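Local coordinates for protein N-acyl-D-glutamate deacylase (Bordetella bronchiseptica, PDB 3GIP) that probably hydrolyses the amide bond of N-acyl-D-glutamate, releasing D-glutamate and a carboxylate, as a zinc-dependent member of the amidohydrolase superfamily, at residues A426-A437 with S449-G459; A205-H215 with V233-T244. All coordinates share one frame; numbering follows the deposited sequence.

Interaction 1: residues A426-A437 with S449-G459; sequences ADVVVFDPDTVA and SVGIAGVLVNG
Val428 and Leu456 form a hydrogen-bonded pair of the antiparallel ladder between strands 428-431 and 452-457: Val428 N donates to Leu456 O at 2.9 Å, and Val428 O accepts from Leu456 N. The other edge of strand 428-431 is bonded to strand 57-64, Val429 with Ala59 and Phe431 with Ile57, an arrangement consistent with the small beta-domain that accompanies the barrel in amidohydrolases. The ladder is interrupted by a classic beta bulge, where Ala453 and Gly454 both face Val430. Val430 O therefore takes two donors, Ala453 N at 2.8 Å and Gly454 N at a longer 3.3 Å, while Val430 N donates to Gly454 O. Beyond the bulge Gly451 O receives Asp432 N, and an Asx turn on Asp432 OD1, which accepts from Asp434 N, leads to a last bridge in which Ala437 and Val450 exchange two bonds. At the other end Asp427 divides its carboxylate: OD1 is met by Asn458 N at 2.9 Å nearly end-on to its C-O bond, and OD2 forms a salt bridge with Arg417. Gly459 N closes the row on Ala426 O. On one face Ile452 CD1 reaches Phe431 CB at 3.8 Å. Turning chi1 of Val429 to 60° places CG2 opposite the backbone N, from where it meets Val455 CG2 at 4.1 Å. Nearly every polar group paired here belongs to the main chain, so the contact depends on strand register.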
loop_
_atom_site.group_PDB
_atom_site.type_symbol
_atom_site.label_atom_id
_atom_site.label_comp_id
_atom_site.label_asym_id
_atom_site.label_seq_id
_atom_site.Cartn_x
_atom_site.Cartn_y
_atom_site.Cartn_z
ATOM N N ALA A 426 -16.287 -11.778 -5.622
ATOM C CA ALA A 426 -16.732 -11.807 -4.238
ATOM C C ALA A 426 -15.660 -11.565 -3.177
ATOM O O ALA A 426 -15.403 -12.434 -2.335
ATOM C CB ALA A 426 -17.459 -13.122 -3.954
ATOM N N ASP A 427 -15.026 -10.394 -3.233
ATOM C CA ASP A 427 -14.038 -10.004 -2.224
ATOM C C ASP A 427 -14.946 -9.287 -1.228
ATOM O O ASP A 427 -15.503 -8.231 -1.540
ATOM C CB ASP A 427 -13.006 -9.015 -2.784
ATOM C CG ASP A 427 -12.061 -9.648 -3.792
ATOM O OD1 ASP A 427 -11.857 -10.880 -3.739
ATOM O OD2 ASP A 427 -11.503 -8.905 -4.626
ATOM N N VAL A 428 -15.103 -9.857 -0.039
ATOM C CA VAL A 428 -16.016 -9.290 0.946
ATOM C C VAL A 428 -15.477 -9.281 2.365
ATOM O O VAL A 428 -14.757 -10.189 2.773
ATOM C CB VAL A 428 -17.343 -10.098 0.972
ATOM C CG1 VAL A 428 -18.365 -9.417 1.865
ATOM C CG2 VAL A 428 -17.882 -10.272 -0.436
ATOM N N VAL A 429 -15.832 -8.249 3.120
ATOM C CA VAL A 429 -15.434 -8.172 4.517
ATOM C C VAL A 429 -16.683 -7.865 5.326
ATOM O O VAL A 429 -17.488 -7.012 4.947
ATOM C CB VAL A 429 -14.364 -7.081 4.788
ATOM C CG1 VAL A 429 -14.884 -5.707 4.402
ATOM C CG2 VAL A 429 -13.973 -7.108 6.263
ATOM N N VAL A 430 -16.854 -8.590 6.425
ATOM C CA VAL A 430 -17.989 -8.397 7.314
ATOM C C VAL A 430 -17.408 -7.888 8.625
ATOM O O VAL A 430 -16.516 -8.519 9.195
ATOM C CB VAL A 430 -18.731 -9.727 7.573
ATOM C CG1 VAL A 430 -19.899 -9.499 8.524
ATOM C CG2 VAL A 430 -19.218 -10.311 6.256
ATOM N N PHE A 431 -17.895 -6.749 9.102
ATOM C CA PHE A 431 -17.368 -6.197 10.342
ATOM C C PHE A 431 -18.414 -5.482 11.182
ATOM O O PHE A 431 -19.441 -5.042 10.673
ATOM C CB PHE A 431 -16.202 -5.247 10.031
ATOM C CG PHE A 431 -16.602 -3.993 9.287
ATOM C CD1 PHE A 431 -16.968 -2.842 9.981
ATOM C CD2 PHE A 431 -16.597 -3.960 7.893
ATOM C CE1 PHE A 431 -17.323 -1.674 9.299
ATOM C CE2 PHE A 431 -16.952 -2.795 7.199
ATOM C CZ PHE A 431 -17.315 -1.651 7.903
ATOM N N ASP A 432 -18.148 -5.396 12.481
ATOM C CA ASP A 432 -19.040 -4.711 13.407
ATOM C C ASP A 432 -18.615 -3.243 13.371
ATOM O O ASP A 432 -17.498 -2.907 13.760
ATOM C CB ASP A 432 -18.862 -5.271 14.817
ATOM C CG ASP A 432 -19.879 -4.721 15.792
ATOM O OD1 ASP A 432 -20.210 -3.521 15.689
ATOM O OD2 ASP A 432 -20.341 -5.490 16.664
ATOM N N PRO A 433 -19.499 -2.347 12.904
ATOM C CA PRO A 433 -19.137 -0.928 12.841
ATOM C C PRO A 433 -18.871 -0.272 14.189
ATOM O O PRO A 433 -18.123 0.705 14.275
ATOM C CB PRO A 433 -20.325 -0.304 12.114
ATOM C CG PRO A 433 -21.473 -1.163 12.567
ATOM C CD PRO A 433 -20.890 -2.557 12.465
ATOM N N ASP A 434 -19.473 -0.814 15.241
ATOM C CA ASP A 434 -19.306 -0.239 16.567
ATOM C C ASP A 434 -18.075 -0.703 17.328
ATOM O O ASP A 434 -17.647 -0.039 18.268
ATOM C CB ASP A 434 -20.551 -0.499 17.417
ATOM C CG ASP A 434 -21.780 0.202 16.876
ATOM O OD1 ASP A 434 -21.641 1.327 16.352
ATOM O OD2 ASP A 434 -22.887 -0.363 16.983
ATOM N N THR A 435 -17.497 -1.832 16.929
ATOM C CA THR A 435 -16.320 -2.341 17.625
ATOM C C THR A 435 -15.071 -2.425 16.759
ATOM O O THR A 435 -13.963 -2.520 17.284
ATOM C CB THR A 435 -16.566 -3.751 18.205
ATOM O OG1 THR A 435 -16.780 -4.677 17.133
ATOM C CG2 THR A 435 -17.783 -3.749 19.129
ATOM N N VAL A 436 -15.236 -2.395 15.440
ATOM C CA VAL A 436 -14.075 -2.507 14.562
ATOM C C VAL A 436 -12.993 -1.510 14.955
ATOM O O VAL A 436 -13.253 -0.318 15.126
ATOM C CB VAL A 436 -14.456 -2.322 13.072
ATOM C CG1 VAL A 436 -14.941 -0.901 12.809
ATOM C CG2 VAL A 436 -13.256 -2.667 12.190
ATOM N N ALA A 437 -11.774 -2.011 15.112
ATOM C CA ALA A 437 -10.666 -1.165 15.517
ATOM C C ALA A 437 -9.349 -1.913 15.511
ATOM O O ALA A 437 -9.307 -3.142 15.600
ATOM C CB ALA A 437 -10.922 -0.616 16.919
ATOM N N SER A 449 -6.544 -6.905 14.785
ATOM C CA SER A 449 -7.699 -6.036 14.947
ATOM C C SER A 449 -8.868 -6.788 15.557
ATOM O O SER A 449 -8.883 -8.020 15.605
ATOM C CB SER A 449 -8.152 -5.489 13.589
ATOM O OG SER A 449 -7.095 -4.864 12.892
ATOM N N VAL A 450 -9.852 -6.029 16.022
ATOM C CA VAL A 450 -11.070 -6.604 16.572
ATOM C C VAL A 450 -12.210 -6.057 15.719
ATOM O O VAL A 450 -12.054 -5.032 15.053
ATOM C CB VAL A 450 -11.296 -6.198 18.050
ATOM C CG1 VAL A 450 -10.204 -6.795 18.924
ATOM C CG2 VAL A 450 -11.323 -4.683 18.183
ATOM N N GLY A 451 -13.342 -6.749 15.706
ATOM C CA GLY A 451 -14.467 -6.260 14.933
ATOM C C GLY A 451 -14.587 -6.797 13.521
ATOM O O GLY A 451 -15.575 -6.517 12.842
ATOM N N ILE A 452 -13.584 -7.535 13.059
ATOM C CA ILE A 452 -13.640 -8.127 11.726
ATOM C C ILE A 452 -14.215 -9.526 11.929
ATOM O O ILE A 452 -13.590 -10.373 12.565
ATOM C CB ILE A 452 -12.240 -8.231 11.087
ATOM C CG1 ILE A 452 -11.647 -6.832 10.900
ATOM C CG2 ILE A 452 -12.332 -8.945 9.738
ATOM C CD1 ILE A 452 -12.450 -5.933 9.968
ATOM N N ALA A 453 -15.413 -9.756 11.402
ATOM C CA ALA A 453 -16.083 -11.042 11.557
ATOM C C ALA A 453 -15.702 -12.080 10.508
ATOM O O ALA A 453 -15.596 -13.267 10.817
ATOM C CB ALA A 453 -17.596 -10.840 11.556
ATOM N N GLY A 454 -15.498 -11.643 9.272
ATOM C CA GLY A 454 -15.144 -12.587 8.230
ATOM C C GLY A 454 -14.657 -11.914 6.970
ATOM O O GLY A 454 -14.985 -10.758 6.705
ATOM N N VAL A 455 -13.867 -12.641 6.189
ATOM C CA VAL A 455 -13.335 -12.106 4.945
ATOM C C VAL A 455 -13.350 -13.161 3.852
ATOM O O VAL A 455 -12.913 -14.294 4.062
ATOM C CB VAL A 455 -11.880 -11.620 5.110
ATOM C CG1 VAL A 455 -11.371 -11.055 3.789
ATOM C CG2 VAL A 455 -11.800 -10.562 6.200
ATOM N N LEU A 456 -13.866 -12.778 2.689
ATOM C CA LEU A 456 -13.905 -13.666 1.538
ATOM C C LEU A 456 -13.040 -13.054 0.449
ATOM O O LEU A 456 -13.055 -11.840 0.235
ATOM C CB LEU A 456 -15.329 -13.813 0.992
ATOM C CG LEU A 456 -16.436 -14.396 1.869
ATOM C CD1 LEU A 456 -17.740 -14.412 1.072
ATOM C CD2 LEU A 456 -16.065 -15.803 2.312
ATOM N N VAL A 457 -12.266 -13.898 -0.219
ATOM C CA VAL A 457 -11.430 -13.472 -1.329
ATOM C C VAL A 457 -11.936 -14.332 -2.478
ATOM O O VAL A 457 -11.846 -15.558 -2.427
ATOM C CB VAL A 457 -9.936 -13.761 -1.074
ATOM C CG1 VAL A 457 -9.137 -13.553 -2.352
ATOM C CG2 VAL A 457 -9.412 -12.835 0.019
ATOM N N ASN A 458 -12.500 -13.688 -3.493
ATOM C CA ASN A 458 -13.043 -14.407 -4.639
ATOM C C ASN A 458 -14.008 -15.502 -4.185
ATOM O O ASN A 458 -14.002 -16.622 -4.706
ATOM C CB ASN A 458 -11.901 -14.989 -5.473
ATOM C CG ASN A 458 -11.005 -13.909 -6.048
ATOM O OD1 ASN A 458 -9.781 -13.988 -5.964
ATOM N ND2 ASN A 458 -11.617 -12.890 -6.641
ATOM N N GLY A 459 -14.832 -15.161 -3.198
ATOM C CA GLY A 459 -15.826 -16.086 -2.683
ATOM C C GLY A 459 -15.368 -17.126 -1.677
ATOM O O GLY A 459 -16.196 -17.849 -1.117
#

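Interaction 2: residues A205-H215 with V233-T244; sequences ARVAAERRRLH and VLAIGRGTGCAT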
loop_
_atom_site.group_PDB
_atom_site.type_symbol
_atom_site.label_atom_id
_atom_site.label_comp_id
_atom_site.label_asym_id
_atom_site.label_seq_id
_atom_site.Cartn_x
_atom_site.Cartn_y
_atom_site.Cartn_z
ATOM N N ALA A 205 6.955 7.759 -17.780
ATOM C CA ALA A 205 5.569 8.199 -17.666
ATOM C C ALA A 205 4.843 8.138 -19.011
ATOM O O ALA A 205 3.652 7.825 -19.066
ATOM C CB ALA A 205 5.517 9.619 -17.098
ATOM N N ARG A 206 5.555 8.436 -20.095
ATOM C CA ARG A 206 4.945 8.387 -21.422
ATOM C C ARG A 206 4.561 6.951 -21.760
ATOM O O ARG A 206 3.511 6.698 -22.355
ATOM C CB ARG A 206 5.904 8.925 -22.491
ATOM C CG ARG A 206 6.133 10.427 -22.448
ATOM C CD ARG A 206 6.689 10.932 -23.780
ATOM N NE ARG A 206 7.972 10.318 -24.123
ATOM C CZ ARG A 206 9.137 10.663 -23.585
ATOM N NH1 ARG A 206 9.193 11.623 -22.673
ATOM N NH2 ARG A 206 10.250 10.043 -23.958
ATOM N N VAL A 207 5.423 6.012 -21.386
ATOM C CA VAL A 207 5.164 4.601 -21.635
ATOM C C VAL A 207 3.933 4.155 -20.848
ATOM O O VAL A 207 3.081 3.432 -21.364
ATOM C CB VAL A 207 6.376 3.731 -21.224
ATOM C CG1 VAL A 207 6.041 2.256 -21.377
ATOM C CG2 VAL A 207 7.584 4.095 -22.079
ATOM N N ALA A 208 3.841 4.588 -19.594
ATOM C CA ALA A 208 2.705 4.220 -18.756
ATOM C C ALA A 208 1.423 4.892 -19.250
ATOM O O ALA A 208 0.381 4.247 -19.387
ATOM C CB ALA A 208 2.980 4.616 -17.304
ATOM N N ALA A 209 1.512 6.186 -19.527
ATOM C CA ALA A 209 0.362 6.955 -19.991
ATOM C C ALA A 209 -0.250 6.384 -21.268
ATOM O O ALA A 209 -1.474 6.321 -21.405
ATOM C CB ALA A 209 0.770 8.403 -20.211
ATOM N N GLU A 210 0.599 5.961 -22.198
ATOM C CA GLU A 210 0.128 5.406 -23.463
ATOM C C GLU A 210 -0.728 4.162 -23.259
ATOM O O GLU A 210 -1.605 3.856 -24.072
ATOM C CB GLU A 210 1.317 5.063 -24.366
ATOM C CG GLU A 210 0.926 4.412 -25.688
ATOM C CD GLU A 210 0.109 5.331 -26.580
ATOM O OE1 GLU A 210 -0.394 4.855 -27.621
ATOM O OE2 GLU A 210 -0.029 6.527 -26.247
ATOM N N ARG A 211 -0.477 3.447 -22.170
ATOM C CA ARG A 211 -1.219 2.232 -21.871
ATOM C C ARG A 211 -2.200 2.424 -20.720
ATOM O O ARG A 211 -2.722 1.457 -20.162
ATOM C CB ARG A 211 -0.227 1.112 -21.564
ATOM C CG ARG A 211 0.692 0.854 -22.746
ATOM C CD ARG A 211 1.861 -0.051 -22.423
ATOM N NE ARG A 211 2.649 -0.302 -23.626
ATOM C CZ ARG A 211 3.322 0.632 -24.294
ATOM N NH1 ARG A 211 3.320 1.893 -23.877
ATOM N NH2 ARG A 211 3.982 0.308 -25.399
ATOM N N ARG A 212 -2.460 3.685 -20.388
ATOM C CA ARG A 212 -3.376 4.032 -19.309
ATOM C C ARG A 212 -2.971 3.356 -18.005
ATOM O O ARG A 212 -3.806 2.792 -17.297
ATOM C CB ARG A 212 -4.809 3.639 -19.681
ATOM C CG ARG A 212 -5.321 4.328 -20.937
ATOM C CD ARG A 212 -6.753 3.933 -21.251
ATOM N NE ARG A 212 -7.222 4.534 -22.497
ATOM C CZ ARG A 212 -6.716 4.261 -23.697
ATOM N NH1 ARG A 212 -5.721 3.391 -23.821
ATOM N NH2 ARG A 212 -7.205 4.860 -24.775
ATOM N N ARG A 213 -1.678 3.411 -17.700
ATOM C CA ARG A 213 -1.154 2.822 -16.476
ATOM C C ARG A 213 -0.692 3.941 -15.548
ATOM O O ARG A 213 -0.613 5.100 -15.953
ATOM C CB ARG A 213 -0.009 1.855 -16.796
ATOM C CG ARG A 213 -0.433 0.684 -17.686
ATOM C CD ARG A 213 -1.553 -0.148 -17.062
ATOM N NE ARG A 213 -2.163 -1.052 -18.037
ATOM C CZ ARG A 213 -1.621 -2.190 -18.460
ATOM N NH1 ARG A 213 -0.448 -2.592 -17.994
ATOM N NH2 ARG A 213 -2.250 -2.919 -19.374
ATOM N N LEU A 214 -0.372 3.594 -14.308
ATOM C CA LEU A 214 0.007 4.586 -13.308
ATOM C C LEU A 214 1.468 4.866 -13.009
ATOM O O LEU A 214 2.364 4.078 -13.318
ATOM C CB LEU A 214 -0.629 4.214 -11.967
ATOM C CG LEU A 214 -2.137 4.238 -11.761
ATOM C CD1 LEU A 214 -2.482 3.368 -10.567
ATOM C CD2 LEU A 214 -2.605 5.667 -11.536
ATOM N N HIS A 215 1.675 6.023 -12.390
ATOM C CA HIS A 215 2.971 6.420 -11.875
ATOM C C HIS A 215 2.624 6.711 -10.423
ATOM O O HIS A 215 1.905 7.677 -10.151
ATOM C CB HIS A 215 3.517 7.722 -12.461
ATOM C CG HIS A 215 4.705 8.246 -11.706
ATOM N ND1 HIS A 215 5.046 9.581 -11.672
ATOM C CD2 HIS A 215 5.621 7.607 -10.938
ATOM C CE1 HIS A 215 6.117 9.743 -10.914
ATOM N NE2 HIS A 215 6.486 8.560 -10.456
ATOM N N VAL A 233 6.297 15.790 -9.274
ATOM C CA VAL A 233 5.559 14.670 -9.843
ATOM C C VAL A 233 4.286 15.119 -10.559
ATOM O O VAL A 233 3.808 14.436 -11.464
ATOM C CB VAL A 233 5.222 13.596 -8.776
ATOM C CG1 VAL A 233 6.509 13.012 -8.215
ATOM C CG2 VAL A 233 4.371 14.188 -7.668
ATOM N N LEU A 234 3.734 16.263 -10.165
ATOM C CA LEU A 234 2.537 16.757 -10.840
ATOM C C LEU A 234 2.934 17.282 -12.217
ATOM O O LEU A 234 2.182 17.149 -13.181
ATOM C CB LEU A 234 1.864 17.870 -10.030
ATOM C CG LEU A 234 1.141 17.424 -8.756
ATOM C CD1 LEU A 234 0.474 18.631 -8.110
ATOM C CD2 LEU A 234 0.100 16.361 -9.088
ATOM N N ALA A 235 4.126 17.865 -12.304
ATOM C CA ALA A 235 4.622 18.395 -13.571
ATOM C C ALA A 235 4.765 17.253 -14.568
ATOM O O ALA A 235 4.486 17.410 -15.757
ATOM C CB ALA A 235 5.963 19.084 -13.362
ATOM N N ILE A 236 5.208 16.100 -14.080
ATOM C CA ILE A 236 5.365 14.926 -14.928
ATOM C C ILE A 236 3.991 14.483 -15.417
ATOM O O ILE A 236 3.821 14.119 -16.578
ATOM C CB ILE A 236 6.027 13.768 -14.150
ATOM C CG1 ILE A 236 7.468 14.145 -13.799
ATOM C CG2 ILE A 236 5.984 12.487 -14.970
ATOM C CD1 ILE A 236 8.143 13.173 -12.863
ATOM N N GLY A 237 3.007 14.520 -14.524
ATOM C CA GLY A 237 1.664 14.119 -14.896
ATOM C C GLY A 237 1.005 15.075 -15.873
ATOM O O GLY A 237 0.329 14.644 -16.804
ATOM N N ARG A 238 1.198 16.373 -15.666
ATOM C CA ARG A 238 0.604 17.375 -16.542
ATOM C C ARG A 238 1.224 17.340 -17.934
ATOM O O ARG A 238 0.537 17.542 -18.937
ATOM C CB ARG A 238 0.766 18.772 -15.937
ATOM C CG ARG A 238 0.015 18.961 -14.624
ATOM C CD ARG A 238 0.171 20.367 -14.067
ATOM N NE ARG A 238 1.573 20.751 -13.948
ATOM C CZ ARG A 238 2.143 21.189 -12.829
ATOM N NH1 ARG A 238 1.435 21.304 -11.710
ATOM N NH2 ARG A 238 3.428 21.516 -12.833
ATOM N N GLY A 239 2.524 17.075 -17.992
ATOM C CA GLY A 239 3.201 17.033 -19.274
ATOM C C GLY A 239 2.952 15.774 -20.081
ATOM O O GLY A 239 2.883 15.829 -21.308
ATOM N N THR A 240 2.804 14.639 -19.403
ATOM C CA THR A 240 2.588 13.366 -20.089
ATOM C C THR A 240 1.156 12.852 -20.050
ATOM O O THR A 240 0.781 11.987 -20.844
ATOM C CB THR A 240 3.477 12.260 -19.493
ATOM O OG1 THR A 240 3.071 12.003 -18.143
ATOM C CG2 THR A 240 4.935 12.684 -19.505
ATOM N N GLY A 241 0.358 13.375 -19.125
ATOM C CA GLY A 241 -1.018 12.927 -18.999
ATOM C C GLY A 241 -1.112 11.615 -18.233
ATOM O O GLY A 241 -2.173 10.995 -18.160
ATOM N N CYS A 242 0.006 11.192 -17.653
ATOM C CA CYS A 242 0.046 9.943 -16.904
ATOM C C CYS A 242 -0.676 10.037 -15.562
ATOM O O CYS A 242 -0.396 10.934 -14.761
ATOM C CB CYS A 242 1.501 9.525 -16.665
ATOM S SG CYS A 242 1.699 7.852 -16.016
ATOM N N ALA A 243 -1.605 9.113 -15.322
ATOM C CA ALA A 243 -2.334 9.078 -14.057
ATOM C C ALA A 243 -1.272 8.997 -12.961
ATOM O O ALA A 243 -0.309 8.234 -13.074
ATOM C CB ALA A 243 -3.252 7.867 -14.010
ATOM N N THR A 244 -1.461 9.766 -11.892
ATOM C CA THR A 244 -0.477 9.834 -10.818
ATOM C C THR A 244 -1.048 9.609 -9.425
ATOM O O THR A 244 -2.173 10.008 -9.135
ATOM C CB THR A 244 0.200 11.221 -10.835
ATOM O OG1 THR A 244 0.791 11.443 -12.122
ATOM C CG2 THR A 244 1.266 11.332 -9.759
HETATM O O HOH W 1 -3.159 8.109 -19.568
HETATM O O HOH W 2 -2.090 7.067 -17.237
HETATM O O HOH W 3 3.459 11.797 -12.459
#
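Neighbouring beta-alpha units of the amidohydrolase TIM barrel meet here, where helices 198-210 and 226-240 lead into the parallel strands 214-218 and 243-246. The strands are joined by His215 N, which donates to Ala243 O at 3.0 Å. Between the helix ends the packing relies on small side chains, with the short helical segments crossing at -53°. Ala205 CB lies 3.6 Å from both Ile236 CG2 and Thr240 OG1, and Ala209 CB rests against Cys242 CB. The thiol of Cys242, anti to the backbone N (chi1 -169°), is directed between the helix and the strand, where SG touches Ala208 CB at 3.7 Å. Thr240 OG1 accepts from Cys242 N, forming an ST turn that ties the helix end to the chain entering the strand, and donates to Ile236 O. Helix 198-210 ends in a Schellman motif with Arg212 at positive phi. A water extends the strand pairing by donating to Arg213 O and accepting from Ala243 N. Leu214 CD2 presses tightly on Ala243 CB, at 3.4 Å. His215 NE2 is hydrogen-bonded to Thr186 OG1, and its ring stacks with Phe184. At the edge of the ring, in its plane, a second water sits 2.8 Å from His215 ND1 and donates to Val233 O and, at 2.7 Å, to Thr244 OG1.

Interaction 1 is the more buried, and its centre lies about 19 Å from the centre of the chain; that of interaction 2, about 20 Å away on the opposite side, is only partly buried. Interaction 1 pairs two antiparallel strands close in sequence and is dominated by main-chain bonds, while interaction 2 has one direct hydrogen bond across it and relies on small apolar side chains and bridging waters. The two share no element: interaction 2 lies in the barrel wall, whereas interaction 1 is connected to the parallel strands through strand 57-64. Strand 214-218 of interaction 2 also carries the zinc ligand His218; the side chain of His215 itself stays about 11 Å from the metal.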